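Local coordinates for protein beta-1,4-mannanase (Cryptopygus antarcticus, PDB 4OOU) that hydrolyses internal beta-1,4-mannosidic linkages in mannans, galactomannans and glucomannans, acting as a secreted, monomeric endo-mannanase with a TIM-barrel fold, at residues A[150-155]-A[223-228]; A[184-189]-A[199-204]; A[194-199]-A[217-222]; A[213-218]-A[256-261]. All coordinates share one frame; numbering follows the deposited sequence.

Interaction 1 (A[150-155]-A[223-228]); sequences SKLNSY and NWISSA
Leu152 sends its two methyl branches to different residues of helix 215-232. CD1 meets the outer carbons of Ile225, with CG1 of Ile225 4.0 Å from CD1 of Leu152. The two side chains cross at about a right angle. CD2 lies 4.1 Å from CB of Trp224 and equally close to CE3, where it meets the indole obliquely. With chi1 at -173°, Leu152 CG lies opposite the backbone N, which carries both methyls across the gap.

Asn153 reaches the same indole from the next position. Its ND2 comes to the ring edge, near the ring plane, 3.5 Å from Trp224 CZ3. The amide plane is turned 39° from the ring plane, neither stacked nor perpendicular.

The short helical segments run roughly parallel at -31°, with axes 10.8 Å apart. Leu152 and Ile225 fill the inner part of this gap, and Trp224 with Asn153 closes its more exposed side. Ser150 and Lys151, both substrate-binding, sit on the same turn as Leu152. Lys269 makes a cation-pi contact with Trp224. Helices 149-167 and 215-232, which follow neighbouring strands of the TIM barrel, are joined by van der Waals packing, with an amide at an indole edge as the polar component.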
# COMPACT_ATOMS: atom_id res chain seq x y z
N SER A 150 -2.58 -6.39 -24.15
CA SER A 150 -2.57 -7.88 -24.16
C SER A 150 -1.63 -8.45 -23.10
O SER A 150 -1.93 -9.47 -22.46
CB SER A 150 -2.22 -8.47 -25.54
OG SER A 150 -0.95 -8.05 -26.01
N LYS A 151 -0.49 -7.77 -22.92
CA LYS A 151 0.52 -8.22 -21.98
C LYS A 151 0.03 -8.02 -20.55
O LYS A 151 0.36 -8.80 -19.66
CB LYS A 151 1.84 -7.49 -22.22
CG LYS A 151 2.58 -7.86 -23.52
CD LYS A 151 3.85 -7.03 -23.72
CE LYS A 151 4.63 -7.43 -24.98
NZ LYS A 151 5.85 -6.62 -25.25
N LEU A 152 -0.77 -6.98 -20.33
CA LEU A 152 -1.37 -6.74 -19.00
C LEU A 152 -2.35 -7.82 -18.63
O LEU A 152 -2.35 -8.31 -17.48
CB LEU A 152 -2.08 -5.39 -18.95
CG LEU A 152 -2.62 -4.89 -17.59
CD1 LEU A 152 -1.70 -5.18 -16.41
CD2 LEU A 152 -2.85 -3.39 -17.67
N ASN A 153 -3.19 -8.18 -19.60
CA ASN A 153 -4.11 -9.28 -19.41
C ASN A 153 -3.38 -10.60 -19.15
O ASN A 153 -3.94 -11.48 -18.48
CB ASN A 153 -5.08 -9.43 -20.58
CG ASN A 153 -6.18 -8.37 -20.58
OD1 ASN A 153 -6.95 -8.24 -19.61
ND2 ASN A 153 -6.27 -7.62 -21.67
N SER A 154 -2.16 -10.76 -19.66
CA SER A 154 -1.46 -12.00 -19.37
C SER A 154 -1.13 -11.96 -17.90
O SER A 154 -1.28 -12.98 -17.20
CB SER A 154 -0.21 -12.20 -20.24
OG SER A 154 0.64 -11.10 -20.19
N TYR A 155 -0.73 -10.78 -17.42
CA TYR A 155 -0.43 -10.63 -15.98
C TYR A 155 -1.67 -11.00 -15.19
O TYR A 155 -1.64 -11.83 -14.29
CB TYR A 155 0.03 -9.23 -15.59
CG TYR A 155 0.09 -9.06 -14.08
CD1 TYR A 155 1.00 -9.79 -13.30
CD2 TYR A 155 -0.76 -8.18 -13.42
CE1 TYR A 155 1.05 -9.64 -11.92
CE2 TYR A 155 -0.73 -8.04 -12.04
CZ TYR A 155 0.18 -8.76 -11.29
OH TYR A 155 0.22 -8.61 -9.91
N ASN A 223 -6.38 1.03 -12.87
CA ASN A 223 -7.80 0.74 -13.09
C ASN A 223 -8.04 -0.72 -13.50
O ASN A 223 -8.78 -1.45 -12.82
CB ASN A 223 -8.39 1.71 -14.14
CG ASN A 223 -9.88 1.49 -14.40
OD1 ASN A 223 -10.28 1.35 -15.57
ND2 ASN A 223 -10.69 1.47 -13.33
N TRP A 224 -7.36 -1.15 -14.56
CA TRP A 224 -7.52 -2.52 -15.03
C TRP A 224 -7.18 -3.50 -13.93
O TRP A 224 -7.86 -4.52 -13.77
CB TRP A 224 -6.65 -2.82 -16.24
CG TRP A 224 -7.15 -2.25 -17.50
CD1 TRP A 224 -7.72 -1.04 -17.67
CD2 TRP A 224 -7.08 -2.84 -18.81
NE1 TRP A 224 -8.02 -0.83 -18.98
CE2 TRP A 224 -7.64 -1.92 -19.71
CE3 TRP A 224 -6.60 -4.07 -19.30
CZ2 TRP A 224 -7.74 -2.17 -21.09
CZ3 TRP A 224 -6.70 -4.33 -20.68
CH2 TRP A 224 -7.27 -3.38 -21.56
N ILE A 225 -6.10 -3.22 -13.18
CA ILE A 225 -5.66 -4.18 -12.19
C ILE A 225 -6.63 -4.32 -11.01
O ILE A 225 -6.96 -5.44 -10.61
CB ILE A 225 -4.24 -3.86 -11.71
CG1 ILE A 225 -3.25 -4.09 -12.86
CG2 ILE A 225 -3.85 -4.77 -10.56
CD1 ILE A 225 -1.87 -3.52 -12.59
N SER A 226 -7.10 -3.18 -10.48
CA SER A 226 -8.14 -3.18 -9.44
C SER A 226 -9.39 -3.89 -9.93
O SER A 226 -10.03 -4.66 -9.19
CB SER A 226 -8.51 -1.75 -9.08
OG SER A 226 -9.52 -1.70 -8.10
N SER A 227 -9.75 -3.63 -11.18
CA SER A 227 -10.98 -4.18 -11.66
C SER A 227 -10.93 -5.68 -11.49
O SER A 227 -11.92 -6.28 -11.10
CB SER A 227 -11.27 -3.82 -13.12
OG SER A 227 -12.45 -4.52 -13.51
N ALA A 228 -9.77 -6.27 -11.75
CA ALA A 228 -9.68 -7.72 -11.85
C ALA A 228 -9.58 -8.36 -10.46
O ALA A 228 -10.08 -9.50 -10.22
CB ALA A 228 -8.53 -8.12 -12.75

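Interaction 2 (A[184-189]-A[199-204]); sequences GTLQPG and STLAAQ
Leu186 and Leu201 make the closest apolar contact between 184-189 and 199-204. One methyl of each takes part: Leu186 CD1 lies 3.8 Å from Leu201 CD1. The side chains meet at about a right angle, end against end. The two leucines leave their backbones differently: chi1 is -173° in Leu186, with CG beside the carbonyl carbon, and -52° in Leu201, with CG beside the backbone N. Both residues are buried.

A second apolar pair lies nearer the surface. Pro188 turns its ring toward Ala202, in a segment of helical backbone angles without regular helical bonds, and its CG is 4.2 Å from Ala202 CB. The same CG is 4.1 Å from the backbone N of Ala202, so the ring rests on main chain as well as on the methyl.

The backbones come closest at the other end of the contact. Gly189 and Ser199 have CA atoms 4.8 Å apart. Gly189 O and Ser199 N are 3.9 Å apart, too far for a hydrogen bond. The polar link is made one residue earlier, where Gly189 pairs through its backbone with Thr198. Gly189 N also bonds to the Thr198 hydroxyl.

Both segments belong to the long loop between strand 179-180 and helix 215-232. Gln187 and Gln204, one in each, bind substrate, and Leu201 lies near Trp243, another substrate-binding residue. Backbone bonds of Thr185 and Gln187 tie 184-189 to Phe213, just ahead of helix 215-232.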
# COMPACT_ATOMS: atom_id res chain seq x y z
N GLY A 184 7.03 8.24 -8.95
CA GLY A 184 8.44 7.99 -9.17
C GLY A 184 8.81 7.83 -10.64
O GLY A 184 9.81 8.35 -11.08
N THR A 185 7.96 7.11 -11.37
CA THR A 185 8.23 6.78 -12.76
C THR A 185 7.21 7.48 -13.64
O THR A 185 7.01 7.15 -14.80
CB THR A 185 8.24 5.24 -12.96
OG1 THR A 185 7.13 4.64 -12.26
CG2 THR A 185 9.53 4.70 -12.41
N LEU A 186 6.57 8.49 -13.06
CA LEU A 186 5.59 9.32 -13.75
C LEU A 186 6.31 10.18 -14.77
O LEU A 186 7.42 10.57 -14.52
CB LEU A 186 4.90 10.22 -12.72
CG LEU A 186 3.70 11.14 -12.99
CD1 LEU A 186 3.91 12.49 -12.31
CD2 LEU A 186 3.38 11.33 -14.46
N GLN A 187 5.67 10.43 -15.92
CA GLN A 187 6.15 11.38 -16.95
C GLN A 187 5.26 12.63 -16.93
O GLN A 187 4.16 12.63 -17.49
CB GLN A 187 6.08 10.73 -18.35
CG GLN A 187 6.56 11.58 -19.52
CD GLN A 187 6.42 10.85 -20.83
OE1 GLN A 187 5.33 10.63 -21.31
NE2 GLN A 187 7.53 10.45 -21.41
N PRO A 188 5.70 13.69 -16.24
CA PRO A 188 4.79 14.82 -16.09
C PRO A 188 4.59 15.61 -17.39
O PRO A 188 5.46 15.59 -18.26
CB PRO A 188 5.47 15.68 -14.99
CG PRO A 188 6.54 14.84 -14.39
CD PRO A 188 6.94 13.87 -15.47
N GLY A 189 3.46 16.31 -17.48
CA GLY A 189 3.06 17.03 -18.68
C GLY A 189 1.61 17.49 -18.61
O GLY A 189 0.84 17.02 -17.78
N SER A 199 1.50 19.09 -14.58
CA SER A 199 2.48 20.08 -14.97
C SER A 199 3.12 20.74 -13.77
O SER A 199 4.18 21.35 -13.90
CB SER A 199 1.87 21.14 -15.90
OG SER A 199 0.60 21.56 -15.47
N THR A 200 2.49 20.61 -12.61
CA THR A 200 3.09 21.14 -11.39
C THR A 200 4.10 20.20 -10.72
O THR A 200 4.79 20.61 -9.81
CB THR A 200 1.99 21.44 -10.36
OG1 THR A 200 1.37 20.20 -10.01
CG2 THR A 200 0.95 22.38 -10.98
N LEU A 201 4.21 18.95 -11.16
CA LEU A 201 4.86 17.93 -10.31
C LEU A 201 6.35 17.83 -10.55
O LEU A 201 7.12 17.61 -9.60
CB LEU A 201 4.18 16.56 -10.48
CG LEU A 201 2.66 16.56 -10.29
CD1 LEU A 201 2.12 15.13 -10.23
CD2 LEU A 201 2.19 17.26 -9.02
N ALA A 202 6.76 18.03 -11.80
CA ALA A 202 8.16 17.95 -12.14
C ALA A 202 9.00 18.73 -11.12
O ALA A 202 9.91 18.17 -10.50
CB ALA A 202 8.40 18.46 -13.55
N ALA A 203 8.68 20.01 -10.91
CA ALA A 203 9.46 20.85 -9.97
C ALA A 203 9.19 20.46 -8.50
O ALA A 203 9.95 20.81 -7.60
CB ALA A 203 9.19 22.33 -10.20
N GLN A 204 8.12 19.73 -8.24
CA GLN A 204 7.95 19.15 -6.92
C GLN A 204 8.80 17.87 -6.76
O GLN A 204 8.89 17.34 -5.66
CB GLN A 204 6.47 18.89 -6.64
CG GLN A 204 5.57 20.12 -6.79
CD GLN A 204 5.73 21.14 -5.67
OE1 GLN A 204 6.73 21.15 -4.91
NE2 GLN A 204 4.74 22.02 -5.55

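Interaction 3 (A[194-199]-A[217-222]); sequences SCYDTS and QILKTI
Leu219 has CG beside its backbone N (chi1 -66°) and an extended second torsion (chi2 173°), which carries CD1 outward from helix 215-232 to the loop at Cys195 and Tyr196. The Tyr196 ring also starts beside its backbone N (chi1 -48°), and this brings one ring edge round to the helix. The two meet at a single methyl. Leu219 CD1 lies in the plane of the tyrosine ring, at its edge, 3.9 Å from CE1 and about as far from CD1 of Tyr196. The methyl therefore touches C-H groups of the ring and not its face.

The same methyl packs against the backbone of the preceding residue, with Cys195 O 3.5 Å from Leu219 CD1. Cys195 CB is a looser neighbour. The sulfur of Cys195 is engaged in a disulfide with Cys262 of helix 260-267, and that helix also packs on Leu219 through Leu263 and Ala266.

Further along, the loop is braced from within. Asp197 OD1 takes the backbone N of Ser199 at 3.3 Å in an Asx turn; the N approaches from above the carboxylate plane. OD1 also accepts the Ser199 hydroxyl, OG, at 2.6 Å, on the syn side. Two donors thus hold one carboxylate oxygen. Lys220, beside Leu219, points its ammonium to Glu149 in a salt bridge. The link between loop and helix itself is small and without polar bonds: one methyl against a ring edge and a carbonyl oxygen. It is reinforced by covalent attachment of the loop to helix 260-267.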
# COMPACT_ATOMS: atom_id res chain seq x y z
N SER A 194 -7.99 17.07 -16.19
CA SER A 194 -7.11 17.39 -15.06
C SER A 194 -6.74 16.19 -14.16
O SER A 194 -5.80 16.30 -13.37
CB SER A 194 -7.71 18.52 -14.24
OG SER A 194 -8.80 18.05 -13.49
N CYS A 195 -7.49 15.09 -14.28
CA CYS A 195 -6.96 13.77 -13.93
C CYS A 195 -5.59 13.41 -14.53
O CYS A 195 -4.88 12.58 -13.94
CB CYS A 195 -7.89 12.63 -14.38
SG CYS A 195 -9.50 12.63 -13.62
N TYR A 196 -5.26 13.95 -15.72
CA TYR A 196 -3.98 13.65 -16.38
C TYR A 196 -2.96 14.82 -16.32
O TYR A 196 -1.77 14.60 -16.49
CB TYR A 196 -4.20 13.16 -17.83
CG TYR A 196 -5.27 12.08 -18.01
CD1 TYR A 196 -5.46 11.08 -17.03
CD2 TYR A 196 -6.11 12.05 -19.14
CE1 TYR A 196 -6.46 10.11 -17.18
CE2 TYR A 196 -7.09 11.07 -19.30
CZ TYR A 196 -7.26 10.10 -18.32
OH TYR A 196 -8.22 9.10 -18.43
N ASP A 197 -3.40 16.05 -16.05
CA ASP A 197 -2.45 17.17 -16.05
C ASP A 197 -1.56 17.11 -14.82
O ASP A 197 -2.06 17.10 -13.71
CB ASP A 197 -3.19 18.52 -16.06
CG ASP A 197 -2.24 19.72 -16.17
OD1 ASP A 197 -1.56 20.06 -15.17
OD2 ASP A 197 -2.19 20.33 -17.25
N THR A 198 -0.24 17.08 -15.02
CA THR A 198 0.70 16.92 -13.91
C THR A 198 1.85 17.94 -14.03
O THR A 198 3.01 17.71 -13.62
CB THR A 198 1.25 15.47 -13.84
OG1 THR A 198 1.94 15.09 -15.05
CG2 THR A 198 0.11 14.45 -13.61
N SER A 199 1.50 19.09 -14.58
CA SER A 199 2.48 20.08 -14.97
C SER A 199 3.12 20.74 -13.77
O SER A 199 4.18 21.35 -13.90
CB SER A 199 1.87 21.14 -15.90
OG SER A 199 0.60 21.56 -15.47
N GLN A 217 -1.52 6.43 -18.55
CA GLN A 217 -1.18 5.00 -18.54
C GLN A 217 -1.12 4.48 -17.12
O GLN A 217 -1.69 3.42 -16.83
CB GLN A 217 0.12 4.71 -19.26
CG GLN A 217 0.09 5.11 -20.73
CD GLN A 217 -1.07 4.49 -21.46
OE1 GLN A 217 -1.20 3.27 -21.54
NE2 GLN A 217 -1.94 5.35 -22.00
N ILE A 218 -0.49 5.25 -16.23
CA ILE A 218 -0.53 4.89 -14.80
C ILE A 218 -1.94 4.53 -14.34
O ILE A 218 -2.16 3.44 -13.82
CB ILE A 218 0.00 5.99 -13.86
CG1 ILE A 218 1.53 6.17 -14.03
CG2 ILE A 218 -0.36 5.64 -12.41
CD1 ILE A 218 2.14 7.30 -13.25
N LEU A 219 -2.88 5.45 -14.55
CA LEU A 219 -4.26 5.31 -14.05
C LEU A 219 -5.04 4.22 -14.74
O LEU A 219 -5.86 3.56 -14.11
CB LEU A 219 -5.05 6.63 -14.19
CG LEU A 219 -4.55 7.78 -13.31
CD1 LEU A 219 -5.28 9.07 -13.66
CD2 LEU A 219 -4.73 7.43 -11.84
N LYS A 220 -4.79 4.05 -16.04
CA LYS A 220 -5.40 2.97 -16.81
C LYS A 220 -4.88 1.64 -16.26
O LYS A 220 -5.63 0.67 -16.03
CB LYS A 220 -5.02 3.11 -18.27
CG LYS A 220 -5.71 2.09 -19.17
CD LYS A 220 -4.83 1.62 -20.31
CE LYS A 220 -5.68 1.11 -21.45
NZ LYS A 220 -4.81 0.78 -22.58
N THR A 221 -3.57 1.59 -16.06
CA THR A 221 -2.96 0.37 -15.57
C THR A 221 -3.52 0.00 -14.20
O THR A 221 -3.89 -1.16 -13.97
CB THR A 221 -1.45 0.50 -15.55
OG1 THR A 221 -1.02 0.72 -16.89
CG2 THR A 221 -0.80 -0.75 -15.02
N ILE A 222 -3.63 0.98 -13.30
CA ILE A 222 -4.12 0.61 -11.98
C ILE A 222 -5.64 0.33 -12.02
O ILE A 222 -6.12 -0.58 -11.34
CB ILE A 222 -3.51 1.43 -10.75
CG1 ILE A 222 -4.55 1.70 -9.67
CG2 ILE A 222 -2.72 2.71 -11.08
CD1 ILE A 222 -5.19 3.04 -9.81

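Interaction 4 (A[213-218]-A[256-261]); sequences FPMKQI and NHYKDS
Close to the catalytic cleft of this TIM barrel, Met215 touches both His257 and Tyr258, its CG and SD on the imidazole and its CE on the phenol. All three residues are buried. Met215 lies in the first turn of helix 215-232, just after Pro214 at the N-cap position. Its chi1 of -164° places CG beside the carbonyl carbon, and the bends at the next two torsions turn CE from the imidazole toward Tyr258.

CG of Met215 is 3.8 Å from CD2 of His257. SD makes a sulfur-aromatic contact, 4.3 Å from the centroid of the His257 ring and 32° off the ring normal. The approach is oblique. The terminal methyl goes on to Tyr258 and approaches its ring obliquely; the two side chains cross at about a right angle. Met215 CE is 3.6 Å from Tyr258 OH and 3.7 Å from Tyr258 CZ, so it touches the phenol end of the ring.

Tyr258 OH bonds to Glu183, and His257 NE2 to the backbone O of Asp197, while His257 ND1 makes a weak bond to Thr247. An Asx turn shapes this loop: Asn256 OD1 accepts from Tyr258 N at 3.1 Å.

Tyr258 has its side chain about 8 Å from that of Glu181, probably the catalytic proton donor/acceptor. The contact joins the start of helix 215-232 to the loop before helix 260-267, with the loop carrying Asp197 lying against His257.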
# COMPACT_ATOMS: atom_id res chain seq x y z
N PHE A 213 6.07 6.90 -17.57
CA PHE A 213 4.65 6.73 -17.81
C PHE A 213 3.86 8.05 -17.66
O PHE A 213 4.02 8.76 -16.67
CB PHE A 213 4.06 5.74 -16.80
CG PHE A 213 4.90 4.52 -16.56
CD1 PHE A 213 5.08 3.58 -17.55
CD2 PHE A 213 5.48 4.30 -15.31
CE1 PHE A 213 5.84 2.46 -17.32
CE2 PHE A 213 6.25 3.17 -15.09
CZ PHE A 213 6.43 2.25 -16.09
N PRO A 214 2.99 8.36 -18.62
CA PRO A 214 2.06 9.43 -18.39
C PRO A 214 0.92 9.01 -17.44
O PRO A 214 0.49 7.83 -17.42
CB PRO A 214 1.52 9.73 -19.78
CG PRO A 214 2.47 9.10 -20.73
CD PRO A 214 2.93 7.88 -20.01
N MET A 215 0.44 9.97 -16.66
CA MET A 215 -0.62 9.69 -15.71
C MET A 215 -1.68 8.83 -16.34
O MET A 215 -2.21 7.94 -15.69
CB MET A 215 -1.25 10.97 -15.21
CG MET A 215 -2.07 10.76 -13.95
SD MET A 215 -1.00 10.61 -12.54
CE MET A 215 -1.73 9.12 -11.87
N LYS A 216 -2.00 9.09 -17.61
CA LYS A 216 -3.05 8.32 -18.24
C LYS A 216 -2.74 6.82 -18.20
O LYS A 216 -3.61 6.03 -17.86
CB LYS A 216 -3.32 8.75 -19.69
CG LYS A 216 -4.40 7.88 -20.33
CD LYS A 216 -5.00 8.41 -21.62
CE LYS A 216 -6.27 7.62 -21.92
NZ LYS A 216 -6.83 7.95 -23.25
N GLN A 217 -1.52 6.43 -18.55
CA GLN A 217 -1.18 5.00 -18.54
C GLN A 217 -1.12 4.48 -17.12
O GLN A 217 -1.69 3.42 -16.83
CB GLN A 217 0.12 4.71 -19.26
CG GLN A 217 0.09 5.11 -20.73
CD GLN A 217 -1.07 4.49 -21.46
OE1 GLN A 217 -1.20 3.27 -21.54
NE2 GLN A 217 -1.94 5.35 -22.00
N ILE A 218 -0.49 5.25 -16.23
CA ILE A 218 -0.53 4.89 -14.80
C ILE A 218 -1.94 4.53 -14.34
O ILE A 218 -2.16 3.44 -13.82
CB ILE A 218 0.00 5.99 -13.86
CG1 ILE A 218 1.53 6.17 -14.03
CG2 ILE A 218 -0.36 5.64 -12.41
CD1 ILE A 218 2.14 7.30 -13.25
N ASN A 256 -6.30 15.34 -6.58
CA ASN A 256 -6.47 13.93 -6.24
C ASN A 256 -6.55 13.15 -7.55
O ASN A 256 -7.60 13.09 -8.18
CB ASN A 256 -7.76 13.74 -5.42
CG ASN A 256 -8.00 12.28 -5.00
OD1 ASN A 256 -7.26 11.35 -5.36
ND2 ASN A 256 -9.08 12.09 -4.23
N HIS A 257 -5.44 12.54 -7.95
CA HIS A 257 -5.40 11.84 -9.22
C HIS A 257 -5.99 10.45 -9.22
O HIS A 257 -6.04 9.84 -10.27
CB HIS A 257 -3.97 11.72 -9.74
CG HIS A 257 -3.47 12.96 -10.38
ND1 HIS A 257 -2.80 13.94 -9.68
CD2 HIS A 257 -3.56 13.40 -11.65
CE1 HIS A 257 -2.49 14.93 -10.50
NE2 HIS A 257 -2.94 14.63 -11.70
N TYR A 258 -6.46 9.96 -8.06
CA TYR A 258 -6.87 8.56 -7.94
C TYR A 258 -8.32 8.37 -7.45
O TYR A 258 -8.72 7.26 -7.09
CB TYR A 258 -5.88 7.80 -7.05
CG TYR A 258 -4.42 7.94 -7.49
CD1 TYR A 258 -3.64 8.99 -7.06
CD2 TYR A 258 -3.82 7.02 -8.33
CE1 TYR A 258 -2.33 9.12 -7.43
CE2 TYR A 258 -2.50 7.15 -8.71
CZ TYR A 258 -1.76 8.20 -8.26
OH TYR A 258 -0.43 8.37 -8.63
N LYS A 259 -9.11 9.45 -7.48
CA LYS A 259 -10.55 9.35 -7.21
C LYS A 259 -11.27 8.46 -8.21
O LYS A 259 -10.86 8.36 -9.36
CB LYS A 259 -11.26 10.74 -7.14
CG LYS A 259 -10.95 11.83 -8.18
CD LYS A 259 -11.46 13.17 -7.64
CE LYS A 259 -11.45 14.33 -8.65
NZ LYS A 259 -10.18 15.14 -8.68
N ASP A 260 -12.31 7.78 -7.76
CA ASP A 260 -13.14 6.95 -8.65
C ASP A 260 -13.23 7.54 -10.08
O ASP A 260 -12.73 6.91 -11.02
CB ASP A 260 -14.55 6.75 -8.08
CG ASP A 260 -14.57 5.89 -6.82
OD1 ASP A 260 -13.57 5.83 -6.03
OD2 ASP A 260 -15.63 5.27 -6.60
N SER A 261 -13.82 8.73 -10.26
CA SER A 261 -14.00 9.33 -11.62
C SER A 261 -12.74 9.16 -12.52
O SER A 261 -12.83 8.62 -13.64
CB SER A 261 -14.50 10.81 -11.61
OG SER A 261 -13.47 11.78 -11.44

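In the fold
From the N terminus, interaction 1 opens first, on helix 149-167, and closes at 223-228 on helix 215-232. The loop it closes contains interactions 2 and 3 whole. Interaction 2 folds 184-189 back on 199-204. Interaction 3 starts inside that loop, shares Ser199 with it, and ends on helix 215-232, so the two cross. Interaction 4 starts where interaction 3 ends, sharing Gln217 and Ile218, and runs on to 256-261. It crosses interaction 1. Interactions 3 and 4 have centres about 3 Å apart. Three contacts use helix 215-232, which thereby joins helix 149-167, the long loop after strand 179-180 and the approach to helix 260-267.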